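PDB 6UI5: 2-polyprenyl-6-methoxyphenol hydroxylase-like FAD-dependent oxidoreductase from Streptomyces sp. NRRL 11266, which belongs to the FAD-dependent aromatic-ring hydroxylase-like oxidoreductases and binds flavin-adenine dinucleotide in a Rossmann-type domain. Local coordinates for residues R278-G283 with D322-Y327; G308-A313 with L467-G472. One frame throughout, in Å; residues are numbered along the deposited sequence.

Contact 1: residues R278-G283 with D322-Y327; sequences RVFIAG and DLLDSY
Tyr327 reaches from helix 325-346 to strand 279-281, and its ring meets Phe280 on the way. CB points toward the strand, and with CG anti to the backbone N (chi1 173°) the ring extends on, to lie beside Phe280. CB and CG lead into the ring, whose CD2 comes 3.6 Å from Phe280 CD2, the tightest carbon contact here. The two rings form an offset edge-to-face pair, centroids 5.6 Å apart and planes at 76°, with the edge of Phe280 turned toward the tyrosine face. Phe280 CZ, further along that ring, packs 3.9 Å from Leu324 CD2. The strand is an outermost member of the parallel sheet of the Rossmann-type FAD-binding domain, bonded through its backbone to Leu151 and Gly153 of strand 150-153. Beyond CD2, CE2 and CZ of Tyr327 approach Ile281 O, which lies in the plane of the phenol ring at its edge. The hydroxyl donates to this carbonyl, Tyr327 OH to Ile281 O measuring 2.4 Å, a very short modelled length whose exact value is doubtful. Ala282 CB sits 3.3 Å from the same OH, and Ala282 and Gly283 continue onto the bound FAD.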
ATOM      1  N   ARG A 278      26.652  16.981  20.523  1.00 95.24           N
ATOM      2  CA  ARG A 278      27.844  16.252  20.973  1.00 82.90           C
ATOM      3  C   ARG A 278      27.565  14.777  21.239  1.00 73.25           C
ATOM      4  O   ARG A 278      28.508  13.980  21.293  1.00 71.72           O
ATOM      5  CB  ARG A 278      28.477  16.882  22.212  1.00 76.06           C
ATOM      6  CG  ARG A 278      28.958  18.281  22.023  1.00 79.63           C
ATOM      7  CD  ARG A 278      30.467  18.309  21.943  1.00 90.87           C
ATOM      8  NE  ARG A 278      30.955  19.665  21.720  1.00 97.59           N
ATOM      9  CZ  ARG A 278      32.090  19.968  21.102  1.00 94.32           C
ATOM     10  NH1 ARG A 278      32.876  19.013  20.625  1.00 92.25           N
ATOM     11  NH2 ARG A 278      32.432  21.239  20.954  1.00 94.58           N
ATOM     12  N   VAL A 279      26.295  14.390  21.365  1.00 66.41           N
ATOM     13  CA  VAL A 279      25.924  12.982  21.516  1.00 70.39           C
ATOM     14  C   VAL A 279      25.065  12.562  20.330  1.00 62.84           C
ATOM     15  O   VAL A 279      23.958  13.083  20.136  1.00 67.78           O
ATOM     16  CB  VAL A 279      25.195  12.717  22.843  1.00 67.96           C
ATOM     17  CG1 VAL A 279      24.926  11.241  22.978  1.00 65.01           C
ATOM     18  CG2 VAL A 279      26.039  13.209  24.008  1.00 59.77           C
ATOM     19  N   PHE A 280      25.575  11.628  19.536  1.00 58.71           N
ATOM     20  CA  PHE A 280      24.826  11.022  18.440  1.00 56.94           C
ATOM     21  C   PHE A 280      24.535   9.576  18.779  1.00 62.69           C
ATOM     22  O   PHE A 280      25.055   9.022  19.762  1.00 71.41           O
ATOM     23  CB  PHE A 280      25.592  11.094  17.113  1.00 48.47           C
ATOM     24  CG  PHE A 280      25.967  12.480  16.710  1.00 55.41           C
ATOM     25  CD1 PHE A 280      27.023  13.130  17.316  1.00 62.67           C
ATOM     26  CD2 PHE A 280      25.265  13.143  15.745  1.00 63.43           C
ATOM     27  CE1 PHE A 280      27.381  14.404  16.939  1.00 64.37           C
ATOM     28  CE2 PHE A 280      25.625  14.430  15.362  1.00 65.15           C
ATOM     29  CZ  PHE A 280      26.677  15.054  15.961  1.00 65.99           C
ATOM     30  N   ILE A 281      23.697   8.960  17.945  1.00 47.09           N
ATOM     31  CA  ILE A 281      23.431   7.533  18.065  1.00 52.12           C
ATOM     32  C   ILE A 281      23.219   6.987  16.667  1.00 61.74           C
ATOM     33  O   ILE A 281      22.881   7.721  15.739  1.00 55.31           O
ATOM     34  CB  ILE A 281      22.217   7.203  18.961  1.00 54.04           C
ATOM     35  CG1 ILE A 281      20.983   7.950  18.500  1.00 56.18           C
ATOM     36  CG2 ILE A 281      22.515   7.500  20.429  1.00 62.08           C
ATOM     37  CD1 ILE A 281      19.724   7.379  19.091  1.00 61.54           C
ATOM     38  N   ALA A 282      23.404   5.679  16.524  1.00 65.29           N
ATOM     39  CA  ALA A 282      23.436   5.076  15.201  1.00 56.28           C
ATOM     40  C   ALA A 282      23.147   3.589  15.327  1.00 60.66           C
ATOM     41  O   ALA A 282      23.240   3.009  16.414  1.00 73.46           O
ATOM     42  CB  ALA A 282      24.786   5.316  14.514  1.00 50.27           C
ATOM     43  N   GLY A 283      22.793   2.988  14.196  1.00 52.69           N
ATOM     44  CA  GLY A 283      22.471   1.577  14.166  1.00 57.41           C
ATOM     45  C   GLY A 283      21.272   1.236  15.023  1.00 57.85           C
ATOM     46  O   GLY A 283      20.251   1.931  15.007  1.00 61.28           O
ATOM     47  N   ASP A 322      25.798  23.909   9.575  1.00 71.40           N
ATOM     48  CA  ASP A 322      24.603  23.077   9.662  1.00 65.84           C
ATOM     49  C   ASP A 322      24.828  21.655   9.162  1.00 64.35           C
ATOM     50  O   ASP A 322      23.856  20.969   8.819  1.00 66.84           O
ATOM     51  CB  ASP A 322      23.452  23.719   8.880  1.00 71.87           C
ATOM     52  CG  ASP A 322      23.745  23.833   7.385  1.00 81.18           C
ATOM     53  OD1 ASP A 322      24.889  23.567   6.964  1.00 88.70           O
ATOM     54  OD2 ASP A 322      22.823  24.201   6.624  1.00 93.07           O
ATOM     55  N   LEU A 323      26.086  21.204   9.099  1.00 58.42           N
ATOM     56  CA  LEU A 323      26.377  19.922   8.465  1.00 62.40           C
ATOM     57  C   LEU A 323      26.071  18.738   9.389  1.00 59.62           C
ATOM     58  O   LEU A 323      25.464  17.748   8.950  1.00 55.63           O
ATOM     59  CB  LEU A 323      27.831  19.891   7.990  1.00 63.68           C
ATOM     60  CG  LEU A 323      28.365  18.534   7.530  1.00 61.41           C
ATOM     61  CD1 LEU A 323      27.755  18.143   6.180  1.00 58.45           C
ATOM     62  CD2 LEU A 323      29.881  18.568   7.455  1.00 50.07           C
ATOM     63  N   LEU A 324      26.446  18.814  10.671  1.00 57.31           N
ATOM     64  CA  LEU A 324      26.115  17.696  11.559  1.00 57.72           C
ATOM     65  C   LEU A 324      24.621  17.591  11.807  1.00 65.35           C
ATOM     66  O   LEU A 324      24.138  16.509  12.175  1.00 81.49           O
ATOM     67  CB  LEU A 324      26.844  17.812  12.896  1.00 54.10           C
ATOM     68  CG  LEU A 324      28.356  17.558  12.865  1.00 53.29           C
ATOM     69  CD1 LEU A 324      29.019  18.178  14.106  1.00 55.49           C
ATOM     70  CD2 LEU A 324      28.690  16.058  12.735  1.00 52.96           C
ATOM     71  N   ASP A 325      23.869  18.681  11.621  1.00 51.41           N
ATOM     72  CA  ASP A 325      22.431  18.562  11.809  1.00 50.47           C
ATOM     73  C   ASP A 325      21.791  17.806  10.664  1.00 52.94           C
ATOM     74  O   ASP A 325      20.636  17.373  10.786  1.00 44.73           O
ATOM     75  CB  ASP A 325      21.796  19.943  11.984  1.00 66.04           C
ATOM     76  CG  ASP A 325      22.024  20.521  13.383  1.00 88.97           C
ATOM     77  OD1 ASP A 325      22.087  19.752  14.375  1.00 95.07           O
ATOM     78  OD2 ASP A 325      22.143  21.757  13.490  1.00 98.47           O
ATOM     79  N   SER A 326      22.508  17.651   9.549  1.00 59.08           N
ATOM     80  CA  SER A 326      21.990  16.867   8.441  1.00 56.44           C
ATOM     81  C   SER A 326      22.114  15.381   8.716  1.00 63.99           C
ATOM     82  O   SER A 326      21.453  14.580   8.037  1.00 58.91           O
ATOM     83  CB  SER A 326      22.712  17.213   7.135  1.00 49.94           C
ATOM     84  OG  SER A 326      23.988  16.589   7.058  1.00 56.99           O
ATOM     85  N   TYR A 327      22.943  14.996   9.692  1.00 60.07           N
ATOM     86  CA  TYR A 327      22.931  13.605  10.131  1.00 53.54           C
ATOM     87  C   TYR A 327      21.515  13.194  10.517  1.00 50.20           C
ATOM     88  O   TYR A 327      20.928  12.298   9.895  1.00 48.11           O
ATOM     89  CB  TYR A 327      23.896  13.394  11.284  1.00 59.55           C
ATOM     90  CG  TYR A 327      23.790  12.009  11.872  1.00 58.51           C
ATOM     91  CD1 TYR A 327      24.239  10.905  11.162  1.00 59.36           C
ATOM     92  CD2 TYR A 327      23.234  11.805  13.131  1.00 51.20           C
ATOM     93  CE1 TYR A 327      24.139   9.643  11.677  1.00 60.48           C
ATOM     94  CE2 TYR A 327      23.144  10.543  13.664  1.00 48.56           C
ATOM     95  CZ  TYR A 327      23.595   9.468  12.929  1.00 51.88           C
ATOM     96  OH  TYR A 327      23.501   8.200  13.424  1.00 41.89           O
TER

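Contact 2: residues G308-A313 with L467-G472; sequences GWKIAA and LLRPDG
Trp309 lies against Pro470 with its indole face, and Pro470 makes the broadest contact with it from the turn. Pro470 CD stands 3.7 Å from the centroid of the six-membered ring and only 5° off its normal, a CH-pi contact, while Pro470 CG approaches Trp309 CE3 at 3.5 Å. The side chain of Lys310 runs over the opposite face, its CG 3.6 Å above the indole plane, so the aromatic system is sandwiched between proline and lysine methylenes. At the pyrrole end, Trp309 NE1 gives a weak hydrogen bond to Asp471 OD2 (3.2 Å), the carboxylate plane standing steeply to the ring at 78°. Pro470 and Asp471 are the central residues of a type I beta turn from Arg469 to Gly472, linking antiparallel strands 465-468 and 474-477 in the thioredoxin-like C-terminal region; the turn presses on helix 295-316 of the FAD-binding domain. The carboxylate is itself fixed by Arg469, which grips it side-on: NE hydrogen-bonds Asp471 OD1, and NH2 makes a salt bridge of 2.5 Å with Asp471 OD2 on its syn lone pair. A bend at chi3 (-42°) folds the arginine chain back toward this aspartate, and one face of its guanidinium receives Trp309 CZ2. Further out, Glu330 forms salt bridges with both Arg469 NH1 and Lys310 NZ, which would offset the closeness of those two like charges. Lys310 NZ is also held by Asn306 OD1, and Asp471 OD1 by the backbone N of Cys473.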
ATOM      1  N   GLY A 308      30.306   9.510   9.920  1.00 42.17           N
ATOM      2  CA  GLY A 308      31.740   9.664   9.780  1.00 49.54           C
ATOM      3  C   GLY A 308      32.050  10.366   8.471  1.00 73.20           C
ATOM      4  O   GLY A 308      31.713   9.860   7.382  1.00 66.86           O
ATOM      5  N   TRP A 309      32.668  11.546   8.608  1.00 73.81           N
ATOM      6  CA  TRP A 309      33.064  12.521   7.580  1.00 56.23           C
ATOM      7  C   TRP A 309      32.455  13.848   8.020  1.00 47.05           C
ATOM      8  O   TRP A 309      33.179  14.843   8.162  1.00 41.29           O
ATOM      9  CB  TRP A 309      32.714  12.130   6.124  1.00 44.31           C
ATOM     10  CG  TRP A 309      31.327  12.530   5.509  1.00 42.74           C
ATOM     11  CD1 TRP A 309      30.264  11.704   5.288  1.00 46.09           C
ATOM     12  CD2 TRP A 309      30.930  13.823   5.012  1.00 38.22           C
ATOM     13  NE1 TRP A 309      29.209  12.401   4.723  1.00 48.33           N
ATOM     14  CE2 TRP A 309      29.597  13.703   4.537  1.00 49.25           C
ATOM     15  CE3 TRP A 309      31.568  15.067   4.922  1.00 45.45           C
ATOM     16  CZ2 TRP A 309      28.889  14.786   3.987  1.00 47.58           C
ATOM     17  CZ3 TRP A 309      30.864  16.148   4.363  1.00 50.79           C
ATOM     18  CH2 TRP A 309      29.540  15.992   3.903  1.00 42.93           C
ATOM     19  N   LYS A 310      31.172  13.859   8.381  1.00 41.71           N
ATOM     20  CA  LYS A 310      30.631  15.070   8.989  1.00 46.41           C
ATOM     21  C   LYS A 310      31.332  15.389  10.305  1.00 63.56           C
ATOM     22  O   LYS A 310      31.822  16.512  10.493  1.00 65.48           O
ATOM     23  CB  LYS A 310      29.133  14.942   9.174  1.00 46.95           C
ATOM     24  CG  LYS A 310      28.497  14.467   7.901  1.00 48.03           C
ATOM     25  CD  LYS A 310      27.051  14.805   7.843  1.00 39.77           C
ATOM     26  CE  LYS A 310      26.458  14.069   6.694  1.00 45.23           C
ATOM     27  NZ  LYS A 310      24.982  14.113   6.742  1.00 47.68           N
ATOM     28  N   ILE A 311      31.421  14.413  11.223  1.00 55.54           N
ATOM     29  CA  ILE A 311      32.207  14.634  12.434  1.00 45.98           C
ATOM     30  C   ILE A 311      33.644  14.976  12.070  1.00 52.01           C
ATOM     31  O   ILE A 311      34.242  15.908  12.630  1.00 56.41           O
ATOM     32  CB  ILE A 311      32.164  13.410  13.376  1.00 44.12           C
ATOM     33  CG1 ILE A 311      30.955  13.437  14.285  1.00 40.53           C
ATOM     34  CG2 ILE A 311      33.389  13.438  14.275  1.00 41.84           C
ATOM     35  CD1 ILE A 311      30.884  12.246  15.172  1.00 51.43           C
ATOM     36  N   ALA A 312      34.234  14.224  11.130  1.00 48.61           N
ATOM     37  CA  ALA A 312      35.628  14.506  10.782  1.00 51.90           C
ATOM     38  C   ALA A 312      35.783  15.931  10.264  1.00 63.27           C
ATOM     39  O   ALA A 312      36.725  16.642  10.643  1.00 60.13           O
ATOM     40  CB  ALA A 312      36.150  13.507   9.752  1.00 46.38           C
ATOM     41  N   ALA A 313      34.842  16.374   9.425  1.00 59.12           N
ATOM     42  CA  ALA A 313      34.864  17.750   8.943  1.00 66.06           C
ATOM     43  C   ALA A 313      34.799  18.742  10.096  1.00 67.68           C
ATOM     44  O   ALA A 313      35.526  19.743  10.102  1.00 72.82           O
ATOM     45  CB  ALA A 313      33.707  17.995   7.971  1.00 64.72           C
ATOM     46  N   LEU A 467      29.463  15.543  -8.779  1.00 39.32           N
ATOM     47  CA  LEU A 467      30.150  15.781  -7.518  1.00 49.19           C
ATOM     48  C   LEU A 467      29.616  14.816  -6.463  1.00 49.37           C
ATOM     49  O   LEU A 467      28.399  14.751  -6.235  1.00 43.44           O
ATOM     50  CB  LEU A 467      29.977  17.222  -7.068  1.00 36.98           C
ATOM     51  CG  LEU A 467      30.546  17.622  -5.712  1.00 39.57           C
ATOM     52  CD1 LEU A 467      32.095  17.790  -5.727  1.00 40.67           C
ATOM     53  CD2 LEU A 467      29.818  18.906  -5.216  1.00 39.44           C
ATOM     54  N   LEU A 468      30.511  14.046  -5.847  1.00 39.08           N
ATOM     55  CA  LEU A 468      30.108  13.078  -4.826  1.00 38.43           C
ATOM     56  C   LEU A 468      30.554  13.577  -3.468  1.00 33.54           C
ATOM     57  O   LEU A 468      31.714  13.976  -3.294  1.00 39.10           O
ATOM     58  CB  LEU A 468      30.708  11.699  -5.081  1.00 41.64           C
ATOM     59  CG  LEU A 468      30.534  11.169  -6.499  1.00 45.65           C
ATOM     60  CD1 LEU A 468      31.379   9.883  -6.679  1.00 52.29           C
ATOM     61  CD2 LEU A 468      29.058  10.931  -6.832  1.00 36.74           C
ATOM     62  N   ARG A 469      29.627  13.588  -2.525  1.00 40.80           N
ATOM     63  CA  ARG A 469      30.001  13.767  -1.132  1.00 53.61           C
ATOM     64  C   ARG A 469      30.776  12.561  -0.594  1.00 38.45           C
ATOM     65  O   ARG A 469      30.724  11.463  -1.163  1.00 37.99           O
ATOM     66  CB  ARG A 469      28.767  14.005  -0.272  1.00 55.37           C
ATOM     67  CG  ARG A 469      27.683  14.862  -0.943  1.00 44.86           C
ATOM     68  CD  ARG A 469      26.674  15.235   0.112  1.00 52.87           C
ATOM     69  NE  ARG A 469      26.369  14.089   1.001  1.00 63.29           N
ATOM     70  CZ  ARG A 469      25.345  14.036   1.850  1.00 59.22           C
ATOM     71  NH1 ARG A 469      24.497  15.077   1.981  1.00 48.17           N
ATOM     72  NH2 ARG A 469      25.169  12.946   2.588  1.00 56.79           N
ATOM     73  N   PRO A 470      31.537  12.759   0.487  1.00 42.68           N
ATOM     74  CA  PRO A 470      32.391  11.671   0.987  1.00 47.06           C
ATOM     75  C   PRO A 470      31.645  10.377   1.283  1.00 48.99           C
ATOM     76  O   PRO A 470      32.275   9.317   1.303  1.00 54.29           O
ATOM     77  CB  PRO A 470      33.016  12.265   2.258  1.00 52.68           C
ATOM     78  CG  PRO A 470      33.038  13.736   2.009  1.00 55.93           C
ATOM     79  CD  PRO A 470      31.774  14.021   1.224  1.00 52.81           C
ATOM     80  N   ASP A 471      30.332  10.420   1.489  1.00 35.61           N
ATOM     81  CA  ASP A 471      29.564   9.207   1.659  1.00 38.27           C
ATOM     82  C   ASP A 471      29.013   8.656   0.342  1.00 41.80           C
ATOM     83  O   ASP A 471      28.112   7.814   0.363  1.00 53.15           O
ATOM     84  CB  ASP A 471      28.441   9.452   2.665  1.00 45.72           C
ATOM     85  CG  ASP A 471      27.544  10.605   2.277  1.00 49.52           C
ATOM     86  OD1 ASP A 471      27.611  11.059   1.118  1.00 56.54           O
ATOM     87  OD2 ASP A 471      26.730  11.029   3.132  1.00 55.50           O
ATOM     88  N   GLY A 472      29.529   9.112  -0.794  1.00 50.10           N
ATOM     89  CA  GLY A 472      29.112   8.619  -2.096  1.00 59.15           C
ATOM     90  C   GLY A 472      27.894   9.283  -2.719  1.00 54.26           C
ATOM     91  O   GLY A 472      27.544   8.944  -3.864  1.00 47.82           O
TER

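In the fold
Both contacts are buried, their centres about 13 Å apart, and consecutive helices tie them together: contact 1 uses helix 325-346 and the residues leading into it, contact 2 the preceding helix 295-316. They meet directly, since Ser326 OG probably hydrogen-bonds Lys310 NZ at 2.7 Å and Leu323 CD1 packs on Trp309 CH2. Contact 1 stays within the FAD-binding domain, beside the cofactor, and relies on aromatic and aliphatic packing with one phenol-to-carbonyl bond. Contact 2 joins that domain to the C-terminal region and combines an aromatic sandwich with a buried ionic network. Glu330, on the helix that carries Tyr327, belongs to that network, so helix 325-346 serves both contacts.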